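Local coordinates for protein 432aa long hypothetical deoxyribodipyrimidine photolyase (Sulfolobus tokodaii, PDB 2E0I) that probably repairs ultraviolet-damaged DNA by light-driven splitting of pyrimidine dimers, binding two FAD molecules, one of them a likely light-harvesting antenna, at residues Val51-Asn56 with Phe222-Met227; Pro183-Gly188 with Leu216-Lys221; Asp10-Asp15 with Gly187-Gly192; Ser57-Asp62 with Phe173-Lys178. All coordinates share one frame; numbering follows the deposited sequence.

Interaction 1 (Val51-Asn56 with Phe222-Met227); sequences VSFMIN and FGTISM. With FAD (flavin-adenine dinucleotide), chain F.
Met-54 sets CG anti to its backbone N (chi1 -179°), which carries the chain outward past the ring of Phe-222 until a bend at chi3 (85°) turns the terminal methyl aside. The meeting joins helix 48-66 of the N-terminal alpha/beta domain of the photolyase fold to the loop that leads from helix 217-221 into helix 227-233. Evidence for a CH-pi contact is the position of Met-54 CB, over one face of the Phe-222 ring, 4.0 Å from its centroid and displaced toward the rim. The sulfur adds a Met-aromatic contact: Met-54 SD lies obliquely 4.8 Å from the centroid of Phe-222, and the two side chains cross at about a right angle. Phe-53 meets the same ring differently. Its plane is turned only 24° from that of Phe-222, but the rings are slid apart with little overlap, and the touch is between Phe-53 CD1 and Phe-222 CD2, 3.8 Å apart. Thr-224 brings its methyl toward Phe-53, while its hydroxyl is hydrogen-bonded to His-219. Just after Phe-222, Gly-223 leaves the helical conformation with a positive phi, in a Schellman motif that ends the preceding helix.

Met-54 is also a wall of the pocket for the second FAD, probably the antenna flavin. Its SD is 3.7 Å from FAD C9A and its CE 3.8 Å from FAD N5, while Val-51 CG2 touches the ring methyl C7M at 3.6 Å.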
# COMPACT_ATOMS: atom_id res chain seq x y z
N VAL A 51 0.67 -0.29 -10.72
CA VAL A 51 1.70 -0.15 -11.73
C VAL A 51 1.51 1.11 -12.57
O VAL A 51 2.47 1.83 -12.84
CB VAL A 51 1.74 -1.40 -12.62
CG1 VAL A 51 2.72 -1.22 -13.75
CG2 VAL A 51 2.16 -2.59 -11.79
N SER A 52 0.27 1.38 -12.98
CA SER A 52 0.00 2.56 -13.79
C SER A 52 0.36 3.81 -13.01
O SER A 52 0.96 4.75 -13.55
CB SER A 52 -1.47 2.60 -14.17
OG SER A 52 -1.80 1.46 -14.91
N PHE A 53 -0.02 3.82 -11.74
CA PHE A 53 0.26 4.94 -10.87
C PHE A 53 1.77 5.16 -10.77
O PHE A 53 2.25 6.29 -10.81
CB PHE A 53 -0.31 4.69 -9.48
CG PHE A 53 -0.22 5.87 -8.56
CD1 PHE A 53 0.98 6.24 -8.01
CD2 PHE A 53 -1.36 6.61 -8.25
CE1 PHE A 53 1.06 7.32 -7.15
CE2 PHE A 53 -1.28 7.70 -7.39
CZ PHE A 53 -0.07 8.05 -6.84
N MET A 54 2.51 4.07 -10.62
CA MET A 54 3.96 4.15 -10.53
C MET A 54 4.55 4.69 -11.85
O MET A 54 5.37 5.61 -11.86
CB MET A 54 4.52 2.78 -10.21
CG MET A 54 6.00 2.72 -10.06
SD MET A 54 6.50 1.01 -9.82
CE MET A 54 6.62 0.48 -11.53
N ILE A 55 4.13 4.11 -12.98
CA ILE A 55 4.60 4.57 -14.28
C ILE A 55 4.28 6.07 -14.46
O ILE A 55 5.13 6.87 -14.87
CB ILE A 55 3.91 3.78 -15.43
CG1 ILE A 55 3.99 2.27 -15.18
CG2 ILE A 55 4.58 4.12 -16.75
CD1 ILE A 55 5.36 1.69 -15.35
N ASN A 56 3.04 6.47 -14.17
CA ASN A 56 2.70 7.88 -14.30
C ASN A 56 3.59 8.73 -13.40
O ASN A 56 4.08 9.79 -13.81
CB ASN A 56 1.23 8.12 -13.94
CG ASN A 56 0.29 7.70 -15.05
OD1 ASN A 56 0.62 7.83 -16.23
ND2 ASN A 56 -0.90 7.22 -14.68
N PHE A 222 4.33 5.21 -2.91
CA PHE A 222 5.27 5.37 -4.01
C PHE A 222 6.20 6.56 -3.86
O PHE A 222 7.04 6.83 -4.71
CB PHE A 222 4.53 5.43 -5.34
CG PHE A 222 4.15 4.07 -5.86
CD1 PHE A 222 5.14 3.19 -6.32
CD2 PHE A 222 2.83 3.65 -5.85
CE1 PHE A 222 4.81 1.92 -6.76
CE2 PHE A 222 2.49 2.38 -6.29
CZ PHE A 222 3.49 1.51 -6.75
N GLY A 223 6.04 7.28 -2.75
CA GLY A 223 6.90 8.41 -2.44
C GLY A 223 6.89 9.66 -3.31
O GLY A 223 7.95 10.27 -3.48
N THR A 224 5.74 10.06 -3.85
CA THR A 224 5.71 11.28 -4.64
C THR A 224 5.87 12.45 -3.67
O THR A 224 6.24 13.56 -4.06
CB THR A 224 4.40 11.41 -5.43
OG1 THR A 224 3.28 11.37 -4.53
CG2 THR A 224 4.30 10.28 -6.43
N ILE A 225 5.58 12.19 -2.39
CA ILE A 225 5.77 13.18 -1.31
C ILE A 225 6.35 12.38 -0.14
O ILE A 225 6.02 11.20 0.02
CB ILE A 225 4.45 13.85 -0.85
CG1 ILE A 225 3.53 12.83 -0.20
CG2 ILE A 225 3.74 14.49 -2.02
CD1 ILE A 225 2.28 13.46 0.33
N SER A 226 7.20 12.98 0.67
CA SER A 226 7.78 12.24 1.77
C SER A 226 6.90 12.17 3.01
O SER A 226 6.06 13.03 3.25
CB SER A 226 9.13 12.81 2.16
OG SER A 226 8.97 13.78 3.17
N MET A 227 7.12 11.12 3.79
CA MET A 227 6.40 10.85 5.04
C MET A 227 6.54 12.07 5.95
O MET A 227 5.60 12.46 6.66
CB MET A 227 7.05 9.64 5.69
CG MET A 227 6.15 8.81 6.56
SD MET A 227 4.78 8.09 5.67
CE MET A 227 3.74 7.71 7.10
PA FAD F . 6.80 -5.81 -4.63
O1A FAD F . 5.61 -5.83 -3.75
O2A FAD F . 6.78 -5.56 -6.09
O5B FAD F . 7.00 -7.41 -4.69
C5B FAD F . 8.21 -7.97 -5.20
C4B FAD F . 8.24 -9.50 -5.05
O4B FAD F . 7.60 -9.83 -3.80
C3B FAD F . 7.42 -10.19 -6.14
O3B FAD F . 7.87 -11.54 -6.30
C2B FAD F . 6.02 -10.16 -5.51
O2B FAD F . 5.22 -11.19 -6.09
C1B FAD F . 6.39 -10.56 -4.08
N9A FAD F . 5.31 -10.21 -3.12
C8A FAD F . 4.73 -9.02 -2.99
N7A FAD F . 3.84 -9.05 -2.00
C5A FAD F . 3.85 -10.28 -1.49
C6A FAD F . 3.17 -10.90 -0.45
N6A FAD F . 2.25 -10.24 0.25
N1A FAD F . 3.44 -12.18 -0.17
C2A FAD F . 4.32 -12.86 -0.88
N3A FAD F . 4.98 -12.30 -1.88
C4A FAD F . 4.78 -11.02 -2.21
N1 FAD F . 10.36 -0.92 -7.98
C2 FAD F . 11.45 -1.00 -8.86
O2 FAD F . 12.55 -0.56 -8.52
N3 FAD F . 11.30 -1.63 -10.10
C4 FAD F . 10.06 -2.18 -10.46
O4 FAD F . 9.93 -2.73 -11.56
C4X FAD F . 8.98 -2.12 -9.58
N5 FAD F . 7.77 -2.73 -9.91
C5X FAD F . 6.69 -2.68 -9.01
C6 FAD F . 5.51 -3.36 -9.31
C7 FAD F . 4.47 -3.41 -8.39
C7M FAD F . 3.19 -4.17 -8.74
C8 FAD F . 4.61 -2.75 -7.17
C8M FAD F . 3.48 -2.77 -6.13
C9 FAD F . 5.78 -2.06 -6.88
C9A FAD F . 6.82 -2.02 -7.80
N10 FAD F . 8.03 -1.37 -7.49
C10 FAD F . 9.13 -1.48 -8.35
C1' FAD F . 8.19 -0.63 -6.22
C2' FAD F . 8.54 -1.54 -5.04
O2' FAD F . 7.59 -1.33 -3.98
C3' FAD F . 9.96 -1.26 -4.54
O3' FAD F . 10.89 -1.59 -5.58
C4' FAD F . 10.27 -2.08 -3.29
O4' FAD F . 11.52 -1.64 -2.74
C5' FAD F . 10.36 -3.57 -3.63
O5' FAD F . 9.91 -4.38 -2.54
P FAD F . 8.37 -4.86 -2.48
O1P FAD F . 8.27 -5.86 -1.40
O2P FAD F . 7.49 -3.67 -2.43
O3P FAD F . 8.22 -5.61 -3.89

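Interaction 2 (Pro183-Gly188 with Leu216-Lys221); sequences PLFRGG and LSPHLK. With FAD (flavin-adenine dinucleotide), chain E.
His-219, Phe-185 and Pro-218 carry most of this buried contact, in which the loop entering helix 189-196 packs against the short helix 217-221, whose N-terminal end holds a phosphate of FAD in the helical part of the photolyase fold. The ring of His-219 turns an edge to the backbone: Gly-188 O lies near the ring plane, beside CE1. The ND1 of His-219 is 3.2 Å from Gly-188 O, but the angle is too poor for a hydrogen bond. What fixes the imidazole is a pair of bonds at its two nitrogens, ND1 with Thr-224 OG1 and NE2 with Glu-191 OE1, while Phe-53 makes an edge-to-face pair with the ring. A leucine in place of His-219 would probably leave Thr-224 OG1 and Glu-191 OE1 without this common partner and so lose one polar link between helix 189-196 and the loop after helix 217-221.

Phe-185, with CG anti to its carbonyl carbon (chi1 -59°), swings its ring across Pro-218 at about a right angle; CE2 of Phe-185 approaches CG of Pro-218 to 3.5 Å, obliquely to the ring. Gly-187 and Gly-188 both have positive phi, and Gly-188 takes the N-cap position of helix 189-196. At the phosphate, Leu-216 N reaches FAD O1P at 2.9 Å, and Ser-217 N donates to the same oxygen over 3.2 Å, with an N-H...O angle of 153°.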
# COMPACT_ATOMS: atom_id res chain seq x y z
N PRO A 183 -9.36 5.35 -12.65
CA PRO A 183 -10.04 6.59 -13.03
C PRO A 183 -9.98 7.59 -11.88
O PRO A 183 -10.31 8.76 -12.04
CB PRO A 183 -11.47 6.12 -13.29
CG PRO A 183 -11.64 5.03 -12.28
CD PRO A 183 -10.34 4.26 -12.43
N LEU A 184 -9.53 7.11 -10.73
CA LEU A 184 -9.49 7.92 -9.53
C LEU A 184 -8.15 8.59 -9.17
O LEU A 184 -8.11 9.46 -8.30
CB LEU A 184 -9.99 7.05 -8.38
CG LEU A 184 -10.18 7.65 -7.01
CD1 LEU A 184 -11.00 8.93 -7.12
CD2 LEU A 184 -10.85 6.62 -6.11
N PHE A 185 -7.07 8.18 -9.82
CA PHE A 185 -5.75 8.75 -9.55
C PHE A 185 -5.02 9.00 -10.85
O PHE A 185 -5.34 8.39 -11.87
CB PHE A 185 -4.88 7.79 -8.71
CG PHE A 185 -5.47 7.43 -7.39
CD1 PHE A 185 -6.40 6.41 -7.28
CD2 PHE A 185 -5.11 8.14 -6.24
CE1 PHE A 185 -6.97 6.10 -6.06
CE2 PHE A 185 -5.68 7.85 -5.01
CZ PHE A 185 -6.62 6.82 -4.92
N ARG A 186 -4.04 9.87 -10.81
CA ARG A 186 -3.27 10.16 -12.00
C ARG A 186 -1.79 10.00 -11.70
O ARG A 186 -0.98 10.00 -12.61
CB ARG A 186 -3.59 11.56 -12.52
CG ARG A 186 -5.05 11.68 -12.96
CD ARG A 186 -5.42 13.04 -13.52
NE ARG A 186 -4.95 13.26 -14.89
CZ ARG A 186 -5.08 14.38 -15.58
NH1 ARG A 186 -4.61 14.44 -16.82
NH2 ARG A 186 -5.68 15.46 -15.06
N GLY A 187 -1.46 9.85 -10.42
CA GLY A 187 -0.07 9.69 -10.02
C GLY A 187 0.71 10.99 -10.05
O GLY A 187 0.16 12.01 -10.44
N GLY A 188 1.98 10.94 -9.63
CA GLY A 188 2.81 12.14 -9.62
C GLY A 188 2.70 13.02 -8.37
O GLY A 188 1.65 13.07 -7.71
N LEU A 216 -4.32 9.65 0.08
CA LEU A 216 -2.88 9.84 -0.06
C LEU A 216 -2.02 8.59 -0.08
O LEU A 216 -0.87 8.65 -0.50
CB LEU A 216 -2.37 10.73 1.08
CG LEU A 216 -2.44 12.25 0.97
CD1 LEU A 216 -2.00 12.84 2.29
CD2 LEU A 216 -1.53 12.76 -0.15
N SER A 217 -2.58 7.46 0.35
CA SER A 217 -1.81 6.20 0.42
C SER A 217 -0.94 5.89 -0.80
O SER A 217 0.25 5.62 -0.68
CB SER A 217 -2.75 5.04 0.70
OG SER A 217 -3.85 5.10 -0.18
N PRO A 218 -1.52 5.94 -2.02
CA PRO A 218 -0.65 5.63 -3.16
C PRO A 218 0.53 6.61 -3.29
O PRO A 218 1.64 6.22 -3.68
CB PRO A 218 -1.62 5.67 -4.34
CG PRO A 218 -2.63 6.67 -3.90
CD PRO A 218 -2.86 6.36 -2.46
N HIS A 219 0.32 7.87 -2.95
CA HIS A 219 1.39 8.85 -3.05
C HIS A 219 2.47 8.62 -1.97
O HIS A 219 3.67 8.84 -2.22
CB HIS A 219 0.80 10.26 -2.93
CG HIS A 219 0.04 10.68 -4.15
ND1 HIS A 219 0.66 11.23 -5.25
CD2 HIS A 219 -1.27 10.59 -4.46
CE1 HIS A 219 -0.24 11.45 -6.19
NE2 HIS A 219 -1.42 11.07 -5.74
N LEU A 220 2.05 8.17 -0.79
CA LEU A 220 2.99 7.89 0.29
C LEU A 220 3.75 6.59 -0.03
O LEU A 220 4.97 6.54 0.05
CB LEU A 220 2.24 7.74 1.62
CG LEU A 220 1.54 9.00 2.16
CD1 LEU A 220 0.65 8.63 3.31
CD2 LEU A 220 2.57 10.05 2.57
N LYS A 221 3.00 5.56 -0.43
CA LYS A 221 3.59 4.28 -0.77
C LYS A 221 4.62 4.41 -1.89
O LYS A 221 5.68 3.79 -1.82
CB LYS A 221 2.46 3.30 -1.17
CG LYS A 221 2.77 2.37 -2.34
CD LYS A 221 3.75 1.28 -1.98
CE LYS A 221 4.13 0.49 -3.21
NZ LYS A 221 4.82 -0.78 -2.84
PA FAD E . -7.33 8.32 4.98
O1A FAD E . -7.61 9.60 4.28
O2A FAD E . -7.92 7.92 6.27
O5B FAD E . -5.87 8.77 5.51
C5B FAD E . -5.28 8.19 6.67
C4B FAD E . -3.81 7.89 6.42
O4B FAD E . -3.19 7.29 7.57
C3B FAD E . -3.68 6.88 5.27
O3B FAD E . -3.46 7.60 4.06
C2B FAD E . -2.38 6.17 5.66
O2B FAD E . -1.27 7.02 5.38
C1B FAD E . -2.59 6.04 7.17
N9A FAD E . -3.51 4.93 7.51
C8A FAD E . -4.81 5.01 7.76
N7A FAD E . -5.28 3.82 8.12
C5A FAD E . -4.26 2.96 8.09
C6A FAD E . -4.11 1.61 8.36
N6A FAD E . -5.15 0.87 8.76
N1A FAD E . -2.91 1.04 8.21
C2A FAD E . -1.86 1.74 7.83
N3A FAD E . -1.96 3.03 7.57
C4A FAD E . -3.13 3.67 7.70
N1 FAD E . -2.93 0.97 3.11
C2 FAD E . -1.93 1.00 2.13
O2 FAD E . -1.32 2.05 1.89
N3 FAD E . -1.64 -0.14 1.38
C4 FAD E . -2.37 -1.32 1.61
O4 FAD E . -2.08 -2.34 0.99
C4X FAD E . -3.37 -1.34 2.57
N5 FAD E . -4.15 -2.50 2.72
C5X FAD E . -5.15 -2.55 3.70
C6 FAD E . -5.90 -3.71 3.84
C7 FAD E . -6.88 -3.79 4.83
C7M FAD E . -7.66 -5.09 4.99
C8 FAD E . -7.11 -2.70 5.66
C8M FAD E . -8.15 -2.76 6.78
C9 FAD E . -6.35 -1.54 5.51
C9A FAD E . -5.37 -1.45 4.53
N10 FAD E . -4.59 -0.29 4.38
C10 FAD E . -3.66 -0.21 3.33
C1' FAD E . -4.77 0.86 5.30
C2' FAD E . -5.78 1.94 4.91
O2' FAD E . -7.05 1.36 4.62
C3' FAD E . -5.30 2.78 3.72
O3' FAD E . -4.01 3.31 4.00
C4' FAD E . -6.26 3.95 3.45
O4' FAD E . -7.58 3.47 3.21
C5' FAD E . -5.80 4.77 2.24
O5' FAD E . -6.74 5.80 1.92
P FAD E . -6.55 7.31 2.46
O1P FAD E . -5.17 7.73 2.15
O2P FAD E . -7.67 8.11 1.91
O3P FAD E . -6.71 7.15 4.06

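Interaction 3 (Asp10-Asp15 with Gly187-Gly192); sequences DLRLED and GGRREG
One face of the Arg-189 guanidinium is covered by the aliphatic part of Glu-14: CB of Glu-14 sits above the plane near its rim, 3.4 Å from NH2 of Arg-189. CG of Glu-14 follows at 3.6 Å from the same NH2, and the side chains cross at about a right angle. CD of Arg-12 comes up obliquely, 4.2 Å from NH1 of Arg-189. The guanidinium of Arg-12 uses its edge: both NE and NH2 point in plane to Asp-15 O, at 3.1 Å and 2.8 Å, reaching that carbonyl from the same face, with a weak, badly angled bond from NE to Glu-14 O. This double grip braces the loop between strand 2-7 and helix 17-25, part of the alpha/beta domain of photolyases, where it meets the first turn of helix 189-196. Leu-11 is the centre of an inverse gamma turn in that loop.

The carboxylate of Glu-14 makes no ion pair here, since OE1 is 4.9 Å from NH2 of Arg-189; it is bonded to Thr-157. Arg-189 instead forms a hydrogen bond to Thr-224 O and a salt bridge to Glu-229, and Arg-12 is paired with Asp-126. An alanine at Arg-189 would probably leave Glu-229 without its ionic mate and Thr-224 O without its donor, and uncover the methylenes of Glu-14. The extended chain of Arg-189 runs from CG to NE without a bend, with CG anti to the backbone N (chi1 173°).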
# COMPACT_ATOMS: atom_id res chain seq x y z
N ASP A 10 10.62 5.88 -3.99
CA ASP A 10 10.81 7.27 -3.56
C ASP A 10 10.76 8.18 -4.78
O ASP A 10 11.68 8.96 -5.02
CB ASP A 10 12.18 7.39 -2.88
CG ASP A 10 13.31 6.67 -3.67
OD1 ASP A 10 13.06 6.16 -4.78
OD2 ASP A 10 14.46 6.61 -3.18
N LEU A 11 9.68 8.09 -5.53
CA LEU A 11 9.53 8.85 -6.77
C LEU A 11 9.36 10.36 -6.66
O LEU A 11 8.29 10.90 -6.98
CB LEU A 11 8.38 8.24 -7.58
CG LEU A 11 8.45 6.71 -7.69
CD1 LEU A 11 7.47 6.24 -8.72
CD2 LEU A 11 9.84 6.27 -8.07
N ARG A 12 10.43 11.04 -6.24
CA ARG A 12 10.42 12.49 -6.08
C ARG A 12 11.85 12.97 -5.97
O ARG A 12 12.75 12.17 -5.72
CB ARG A 12 9.68 12.88 -4.80
CG ARG A 12 10.32 12.31 -3.56
CD ARG A 12 9.66 12.79 -2.28
NE ARG A 12 10.44 12.41 -1.11
CZ ARG A 12 10.47 11.18 -0.59
NH1 ARG A 12 9.75 10.22 -1.14
NH2 ARG A 12 11.24 10.93 0.47
N LEU A 13 12.06 14.28 -6.14
CA LEU A 13 13.39 14.86 -6.03
C LEU A 13 13.52 15.70 -4.77
O LEU A 13 14.61 16.10 -4.38
CB LEU A 13 13.69 15.73 -7.25
CG LEU A 13 13.65 15.07 -8.62
CD1 LEU A 13 14.17 16.07 -9.65
CD2 LEU A 13 14.49 13.80 -8.63
N GLU A 14 12.38 15.97 -4.12
CA GLU A 14 12.33 16.76 -2.89
C GLU A 14 12.35 15.88 -1.66
O GLU A 14 11.68 14.87 -1.60
CB GLU A 14 11.04 17.59 -2.86
CG GLU A 14 10.96 18.72 -3.88
CD GLU A 14 11.91 19.87 -3.57
OE1 GLU A 14 12.23 20.11 -2.38
OE2 GLU A 14 12.33 20.56 -4.53
N ASP A 15 13.12 16.30 -0.67
CA ASP A 15 13.25 15.56 0.59
C ASP A 15 13.42 14.07 0.39
O ASP A 15 12.67 13.25 0.92
CB ASP A 15 12.05 15.83 1.52
CG ASP A 15 12.28 15.31 2.95
OD1 ASP A 15 13.39 15.51 3.51
OD2 ASP A 15 11.36 14.69 3.53
N GLY A 187 -1.46 9.85 -10.42
CA GLY A 187 -0.07 9.69 -10.02
C GLY A 187 0.71 10.99 -10.05
O GLY A 187 0.16 12.01 -10.44
N GLY A 188 1.98 10.94 -9.63
CA GLY A 188 2.81 12.14 -9.62
C GLY A 188 2.70 13.02 -8.37
O GLY A 188 1.65 13.07 -7.71
N ARG A 189 3.79 13.73 -8.08
CA ARG A 189 3.87 14.61 -6.91
C ARG A 189 2.91 15.78 -6.94
O ARG A 189 2.42 16.20 -5.90
CB ARG A 189 5.29 15.15 -6.77
CG ARG A 189 5.48 16.19 -5.69
CD ARG A 189 6.95 16.52 -5.61
NE ARG A 189 7.30 17.52 -4.60
CZ ARG A 189 7.38 17.29 -3.30
NH1 ARG A 189 7.13 16.07 -2.81
NH2 ARG A 189 7.73 18.27 -2.47
N ARG A 190 2.64 16.32 -8.12
CA ARG A 190 1.72 17.44 -8.24
C ARG A 190 0.33 17.07 -7.74
O ARG A 190 -0.28 17.81 -6.99
CB ARG A 190 1.65 17.90 -9.68
CG ARG A 190 2.07 19.32 -9.88
CD ARG A 190 3.24 19.40 -10.82
NE ARG A 190 3.58 20.79 -11.04
CZ ARG A 190 4.80 21.26 -11.31
NH1 ARG A 190 4.95 22.57 -11.48
NH2 ARG A 190 5.85 20.45 -11.40
N GLU A 191 -0.19 15.92 -8.17
CA GLU A 191 -1.51 15.47 -7.72
C GLU A 191 -1.44 15.20 -6.23
O GLU A 191 -2.38 15.48 -5.49
CB GLU A 191 -1.92 14.17 -8.44
CG GLU A 191 -3.21 13.54 -7.87
CD GLU A 191 -3.49 12.13 -8.40
OE1 GLU A 191 -2.77 11.18 -8.04
OE2 GLU A 191 -4.45 11.98 -9.19
N GLY A 192 -0.30 14.64 -5.80
CA GLY A 192 -0.11 14.33 -4.40
C GLY A 192 -0.28 15.54 -3.50
O GLY A 192 -1.04 15.50 -2.53

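Interaction 4 (Ser57-Asp62 with Phe173-Lys178); sequences SLLELD and FLLTFK
Apolar leucine packing, without polar bonds between the two segments, joins helix 48-66 to the chain between helices 140-147 and 189-196. Helix 48-66 is the connection of a beta-alpha-beta crossover between the parallel neighbours 28-35 and 73-76 of the five-stranded alpha/beta domain, and the partner segment 173-178, which includes a short 3-10 turn, lies alongside it. The backbones stay well apart: the closest CA atoms are those of Leu-58 and Leu-174, 8.7 Å from each other, so the gap is bridged by side chains. Leu-58 and Leu-174 both place CG anti to the carbonyl carbon (chi1 -78° and -65°), and their branches cross at about a right angle, with CD1 of Leu-58 3.5 Å from CD1 of Leu-174. Both leucines also touch Phe-33 of strand 28-35, which places this pair between helix and sheet.

Nearer the surface, Leu-59 meets Leu-175 more loosely, CD1 of Leu-59 standing 4.2 Å from CD1 of Leu-175. The 3-10 character of the partner is seen in the bond from Phe-177 N to Leu-174 O, 3.1 Å, and a weak one of the same spacing from Lys-178 N to Leu-175 O. Thr-176 OG1 adds a bond to Phe-173 O at 3.2 Å. Lys-178 stretches back to helix 48-66, where its NZ is hydrogen-bonded to Asn-56 OD1 and lies 4.2 Å from CD1 of Leu-59.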
# COMPACT_ATOMS: atom_id res chain seq x y z
N SER A 57 3.82 8.28 -12.18
CA SER A 57 4.67 9.01 -11.26
C SER A 57 6.09 9.04 -11.80
O SER A 57 6.80 10.03 -11.63
CB SER A 57 4.63 8.37 -9.89
OG SER A 57 3.30 8.35 -9.39
N LEU A 58 6.51 7.96 -12.45
CA LEU A 58 7.84 7.89 -13.05
C LEU A 58 7.93 8.86 -14.24
O LEU A 58 8.99 9.45 -14.48
CB LEU A 58 8.17 6.46 -13.50
CG LEU A 58 8.58 5.49 -12.39
CD1 LEU A 58 8.70 4.08 -12.92
CD2 LEU A 58 9.92 5.95 -11.81
N LEU A 59 6.83 9.02 -14.97
CA LEU A 59 6.81 9.95 -16.10
C LEU A 59 6.96 11.37 -15.57
O LEU A 59 7.75 12.15 -16.12
CB LEU A 59 5.50 9.84 -16.89
CG LEU A 59 5.31 8.55 -17.69
CD1 LEU A 59 3.93 8.51 -18.30
CD2 LEU A 59 6.38 8.43 -18.76
N GLU A 60 6.24 11.70 -14.50
CA GLU A 60 6.31 13.03 -13.92
C GLU A 60 7.72 13.32 -13.40
O GLU A 60 8.26 14.42 -13.60
CB GLU A 60 5.30 13.18 -12.77
CG GLU A 60 4.63 14.56 -12.75
CD GLU A 60 4.07 14.98 -11.38
OE1 GLU A 60 4.87 15.26 -10.45
OE2 GLU A 60 2.82 15.04 -11.24
N LEU A 61 8.32 12.33 -12.73
CA LEU A 61 9.67 12.46 -12.18
C LEU A 61 10.67 12.74 -13.29
O LEU A 61 11.62 13.50 -13.12
CB LEU A 61 10.05 11.17 -11.45
CG LEU A 61 11.47 11.09 -10.87
CD1 LEU A 61 11.57 12.02 -9.67
CD2 LEU A 61 11.78 9.64 -10.47
N ASP A 62 10.44 12.12 -14.45
CA ASP A 62 11.31 12.32 -15.59
C ASP A 62 11.25 13.78 -16.07
O ASP A 62 12.25 14.33 -16.53
CB ASP A 62 10.91 11.39 -16.73
CG ASP A 62 11.79 11.56 -17.96
OD1 ASP A 62 12.99 11.22 -17.89
OD2 ASP A 62 11.28 12.05 -18.99
N PHE A 173 9.99 3.42 -22.55
CA PHE A 173 10.01 1.96 -22.41
C PHE A 173 9.00 1.44 -21.41
O PHE A 173 8.41 0.38 -21.62
CB PHE A 173 11.41 1.49 -22.00
CG PHE A 173 11.46 0.06 -21.57
CD1 PHE A 173 11.20 -0.97 -22.48
CD2 PHE A 173 11.71 -0.27 -20.24
CE1 PHE A 173 11.19 -2.31 -22.06
CE2 PHE A 173 11.70 -1.60 -19.82
CZ PHE A 173 11.44 -2.62 -20.73
N LEU A 174 8.81 2.18 -20.32
CA LEU A 174 7.89 1.77 -19.27
C LEU A 174 6.41 1.74 -19.66
O LEU A 174 5.60 1.09 -18.99
CB LEU A 174 8.09 2.65 -18.03
CG LEU A 174 9.47 2.50 -17.37
CD1 LEU A 174 9.62 3.52 -16.28
CD2 LEU A 174 9.65 1.09 -16.82
N LEU A 175 6.06 2.43 -20.75
CA LEU A 175 4.67 2.46 -21.20
C LEU A 175 4.07 1.08 -21.53
O LEU A 175 2.85 0.91 -21.57
CB LEU A 175 4.51 3.41 -22.40
CG LEU A 175 4.39 4.92 -22.12
CD1 LEU A 175 3.72 5.12 -20.77
CD2 LEU A 175 5.76 5.57 -22.10
N THR A 176 4.93 0.09 -21.76
CA THR A 176 4.44 -1.25 -22.07
C THR A 176 3.68 -1.83 -20.90
O THR A 176 2.71 -2.56 -21.09
CB THR A 176 5.58 -2.22 -22.33
OG1 THR A 176 6.53 -1.63 -23.23
CG2 THR A 176 5.02 -3.52 -22.92
N PHE A 177 4.16 -1.52 -19.70
CA PHE A 177 3.58 -2.03 -18.47
C PHE A 177 2.35 -1.29 -17.99
O PHE A 177 1.63 -1.79 -17.14
CB PHE A 177 4.65 -2.02 -17.38
CG PHE A 177 5.87 -2.82 -17.73
CD1 PHE A 177 5.80 -4.21 -17.82
CD2 PHE A 177 7.08 -2.18 -17.99
CE1 PHE A 177 6.93 -4.95 -18.17
CE2 PHE A 177 8.20 -2.91 -18.34
CZ PHE A 177 8.13 -4.30 -18.43
N LYS A 178 2.11 -0.09 -18.52
CA LYS A 178 0.94 0.68 -18.12
C LYS A 178 -0.20 0.16 -18.99
O LYS A 178 -0.29 0.50 -20.17
CB LYS A 178 1.16 2.17 -18.37
CG LYS A 178 0.12 3.05 -17.69
CD LYS A 178 0.45 4.53 -17.74
CE LYS A 178 0.20 5.09 -19.11
NZ LYS A 178 0.28 6.58 -19.10

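Going from the N terminus, the loop at 10-15 opens interaction 3, which closes at 187-192. Helix 48-66 then opens interaction 1 with residues 51-56 and interaction 4 with 57-62. Interaction 4 closes first, at 173-178, and so lies within both longer loops. Interaction 2 begins at 183-188, sharing Gly-187 and Gly-188 with interaction 3, and closes at 216-221, just before 222-227 completes interaction 1 around it. Interactions 1 and 3 cross, because 51-56 falls inside the span of 3 while 222-227 lies beyond it. Interactions 1, 3 and 4 tie the alpha/beta domain to the loop after helix 217-221, the start of helix 189-196 and the chain at 173-178, while interaction 2 joins the loop before helix 189-196 to helix 217-221.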